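Local coordinates for hypothetical protein (Nostoc punctiforme, PDB 2INB) that is of uncharacterised function but, as an XisH family member, probably takes part with XisF and XisI in site-specific recombination of cyanobacterial nitrogen-fixation genes, at residues K61-R66 with T107-D112. Residues are numbered along the deposited sequence; the frame is centred on the assembly and turned at random.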
ATOM      1  N   LYS A  61      -2.877   3.612 -12.889  1.00 22.06           N
ATOM      2  CA  LYS A  61      -3.994   2.789 -12.391  1.00 20.47           C
ATOM      3  C   LYS A  61      -5.265   3.118 -13.192  1.00 19.29           C
ATOM      4  O   LYS A  61      -5.464   4.287 -13.647  1.00 20.76           O
ATOM      5  CB  LYS A  61      -4.199   3.009 -10.889  1.00 24.53           C
ATOM      6  CG  LYS A  61      -2.973   2.579 -10.075  1.00 21.32           C
ATOM      7  CD  LYS A  61      -2.793   1.068 -10.146  1.00 25.89           C
ATOM      8  CE  LYS A  61      -1.677   0.562  -9.285  1.00 24.15           C
ATOM      9  NZ  LYS A  61      -1.605  -0.943  -9.285  1.00 25.84           N
ATOM     10  N   SER A  62      -6.053   2.088 -13.468  1.00 22.51           N
ATOM     11  CA  SER A  62      -7.319   2.255 -14.142  1.00 22.63           C
ATOM     12  C   SER A  62      -8.480   2.244 -13.158  1.00 24.86           C
ATOM     13  O   SER A  62      -9.574   2.724 -13.471  1.00 24.66           O
ATOM     14  CB  SER A  62      -7.517   1.117 -15.121  1.00 26.46           C
ATOM     15  OG  SER A  62      -7.643  -0.087 -14.390  1.00 26.70           O
ATOM     16  N   PHE A  63      -8.236   1.656 -11.982  1.00 22.09           N
ATOM     17  CA  PHE A  63      -9.255   1.424 -10.960  1.00 24.56           C
ATOM     18  C   PHE A  63     -10.384   0.533 -11.489  1.00 31.35           C
ATOM     19  O   PHE A  63     -11.536   0.657 -11.078  1.00 38.98           O
ATOM     20  CB  PHE A  63      -9.708   2.742 -10.284  1.00 23.00           C
ATOM     21  CG  PHE A  63      -8.782   3.182  -9.180  1.00 25.11           C
ATOM     22  CD1 PHE A  63      -7.591   3.802  -9.497  1.00 24.28           C
ATOM     23  CD2 PHE A  63      -9.065   2.892  -7.834  1.00 26.36           C
ATOM     24  CE1 PHE A  63      -6.672   4.181  -8.501  1.00 25.74           C
ATOM     25  CE2 PHE A  63      -8.169   3.261  -6.837  1.00 28.07           C
ATOM     26  CZ  PHE A  63      -6.980   3.889  -7.163  1.00 24.98           C
ATOM     27  N   LEU A  64     -10.008  -0.373 -12.391  1.00 30.52           N
ATOM     28  CA  LEU A  64     -10.805  -1.534 -12.783  1.00 35.04           C
ATOM     29  C   LEU A  64     -10.014  -2.834 -12.450  1.00 37.49           C
ATOM     30  O   LEU A  64     -10.453  -3.936 -12.786  1.00 36.56           O
ATOM     31  CB  LEU A  64     -11.075  -1.472 -14.277  1.00 34.39           C
ATOM     32  CG  LEU A  64     -11.847  -0.240 -14.783  1.00 37.51           C
ATOM     33  N   GLU A  65      -8.859  -2.689 -11.771  1.00 39.74           N
ATOM     34  CA  GLU A  65      -7.898  -3.808 -11.533  1.00 39.83           C
ATOM     35  C   GLU A  65      -8.422  -4.884 -10.598  1.00 43.07           C
ATOM     36  O   GLU A  65      -8.053  -6.075 -10.699  1.00 42.53           O
ATOM     37  CB  GLU A  65      -6.587  -3.302 -10.900  1.00 38.34           C
ATOM     38  CG  GLU A  65      -5.654  -2.549 -11.849  1.00 37.89           C
ATOM     39  CD  GLU A  65      -5.849  -1.044 -11.831  1.00 37.41           C
ATOM     40  OE1 GLU A  65      -6.739  -0.536 -11.095  1.00 30.72           O
ATOM     41  OE2 GLU A  65      -5.099  -0.373 -12.580  1.00 31.07           O
ATOM     42  N   ARG A  66      -9.219  -4.454  -9.630  1.00 45.09           N
ATOM     43  CA  ARG A  66      -9.764  -5.381  -8.675  1.00 46.52           C
ATOM     44  C   ARG A  66     -11.265  -5.315  -8.672  1.00 47.21           C
ATOM     45  O   ARG A  66     -11.930  -4.666  -9.499  1.00 48.54           O
ATOM     46  CB  ARG A  66      -9.226  -5.120  -7.251  1.00 46.67           C
ATOM     47  CG  ARG A  66      -7.699  -5.120  -7.140  1.00 45.76           C
ATOM     48  CD  ARG A  66      -7.211  -5.322  -5.712  1.00 46.17           C
ATOM     49  N   THR A 107     -15.248  10.650  -8.331  1.00 17.80           N
ATOM     50  CA  THR A 107     -16.140   9.825  -7.495  1.00 18.43           C
ATOM     51  C   THR A 107     -15.394   9.345  -6.265  1.00 17.31           C
ATOM     52  O   THR A 107     -15.443   9.991  -5.211  1.00 15.44           O
ATOM     53  CB  THR A 107     -16.705   8.624  -8.300  1.00 18.03           C
ATOM     54  OG1 THR A 107     -15.641   7.880  -8.901  1.00 18.50           O
ATOM     55  CG2 THR A 107     -17.665   9.127  -9.418  1.00 20.27           C
ATOM     56  N   PHE A 108     -14.617   8.261  -6.410  1.00 17.34           N
ATOM     57  CA  PHE A 108     -13.868   7.693  -5.265  1.00 16.01           C
ATOM     58  C   PHE A 108     -12.988   8.707  -4.532  1.00 15.19           C
ATOM     59  O   PHE A 108     -13.034   8.803  -3.304  1.00 16.51           O
ATOM     60  CB  PHE A 108     -13.019   6.508  -5.731  1.00 16.23           C
ATOM     61  CG  PHE A 108     -12.206   5.857  -4.645  1.00 14.70           C
ATOM     62  CD1 PHE A 108     -12.845   5.073  -3.681  1.00 15.99           C
ATOM     63  CD2 PHE A 108     -10.835   5.958  -4.605  1.00 17.19           C
ATOM     64  CE1 PHE A 108     -12.131   4.444  -2.708  1.00 16.84           C
ATOM     65  CE2 PHE A 108     -10.126   5.337  -3.605  1.00 17.43           C
ATOM     66  CZ  PHE A 108     -10.807   4.575  -2.650  1.00 15.11           C
ATOM     67  N   PHE A 109     -12.196   9.483  -5.288  1.00 15.83           N
ATOM     68  CA  PHE A 109     -11.270  10.433  -4.670  1.00 16.41           C
ATOM     69  C   PHE A 109     -11.949  11.691  -4.134  1.00 17.09           C
ATOM     70  O   PHE A 109     -11.279  12.506  -3.510  1.00 20.80           O
ATOM     71  CB  PHE A 109     -10.047  10.755  -5.582  1.00 18.30           C
ATOM     72  CG  PHE A 109      -9.083   9.619  -5.678  1.00 16.08           C
ATOM     73  CD1 PHE A 109      -8.296   9.300  -4.585  1.00 18.02           C
ATOM     74  CD2 PHE A 109      -9.084   8.769  -6.766  1.00 17.08           C
ATOM     75  CE1 PHE A 109      -7.445   8.214  -4.623  1.00 20.51           C
ATOM     76  CE2 PHE A 109      -8.211   7.637  -6.805  1.00 16.60           C
ATOM     77  CZ  PHE A 109      -7.423   7.383  -5.704  1.00 18.25           C
ATOM     78  N   GLN A 110     -13.255  11.839  -4.317  1.00 17.43           N
ATOM     79  CA  GLN A 110     -13.988  12.889  -3.611  1.00 20.48           C
ATOM     80  C   GLN A 110     -14.611  12.427  -2.292  1.00 19.69           C
ATOM     81  O   GLN A 110     -15.171  13.241  -1.536  1.00 18.90           O
ATOM     82  CB  GLN A 110     -15.068  13.501  -4.518  1.00 22.15           C
ATOM     83  CG  GLN A 110     -14.473  14.156  -5.784  1.00 21.74           C
ATOM     84  CD  GLN A 110     -13.288  15.063  -5.465  1.00 28.83           C
ATOM     85  OE1 GLN A 110     -13.378  15.929  -4.574  1.00 31.18           O
ATOM     86  NE2 GLN A 110     -12.158  14.848  -6.141  1.00 28.96           N
ATOM     87  N   LEU A 111     -14.545  11.131  -2.010  1.00 17.65           N
ATOM     88  CA  LEU A 111     -14.937  10.612  -0.700  1.00 17.13           C
ATOM     89  C   LEU A 111     -13.922  11.074   0.355  1.00 14.61           C
ATOM     90  O   LEU A 111     -12.741  11.232   0.072  1.00 14.48           O
ATOM     91  CB  LEU A 111     -15.054   9.082  -0.702  1.00 16.44           C
ATOM     92  CG  LEU A 111     -16.129   8.531  -1.677  1.00 17.79           C
ATOM     93  CD1 LEU A 111     -16.053   7.011  -1.706  1.00 17.60           C
ATOM     94  CD2 LEU A 111     -17.554   8.985  -1.294  1.00 20.60           C
ATOM     95  N   ASP A 112     -14.394  11.293   1.568  1.00 14.09           N
ATOM     96  CA  ASP A 112     -13.555  11.879   2.599  1.00 14.73           C
ATOM     97  C   ASP A 112     -12.321  10.980   2.897  1.00 14.46           C
ATOM     98  O   ASP A 112     -11.206  11.479   3.065  1.00 14.99           O
ATOM     99  CB  ASP A 112     -14.338  12.116   3.880  1.00 15.77           C
ATOM    100  CG  ASP A 112     -15.276  13.318   3.839  1.00 22.75           C
ATOM    101  OD1 ASP A 112     -15.221  14.113   2.896  1.00 22.85           O
ATOM    102  OD2 ASP A 112     -16.036  13.438   4.838  1.00 26.69           O
TER
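Three phenylalanines make the whole of this contact, and one of them, Phe63, sits on a backbone with positive phi (60°), a conformation more often left to glycine or asparagine. Its ring receives the edge of Phe109 on one face, an offset edge-to-face pair with centroids 5.5 Å apart and planes at 82°. Phe109 CZ comes within 3.8 Å of Phe63 CZ, and Phe109 CE2 lies over the same face. The first torsion of Phe109 (chi1 -72°) sets CG beside its own backbone N, opposite the carbonyl carbon, which turns the CE2-CZ side of the ring toward Phe63. Phe108 touches more lightly, its CE2 4.3 Å from Phe63 CE2; its CD2 also lies over the centre of the Phe109 ring, 3.7 Å above the plane. In this PD-(D/E)XK-clan protein, the contact joins the loop leaving strand 54-60 to the 3-10 turn between helices 102-106 and 112-120. Val100 of strand 94-101 touches both Phe63 and Phe109, while Pro114 packs on Phe108 and Phe109, surroundings that suit flat apolar rings. Behind Phe63 the loop is tied by polar side chains: the short side chain of Ser62 keeps OG close to its own backbone, where it accepts from Leu64 N at 3.1 Å and closes an ST turn, and Glu65 reaches back to receive Ser62 N on the syn side of OE2, nearly straight at 2.8 Å.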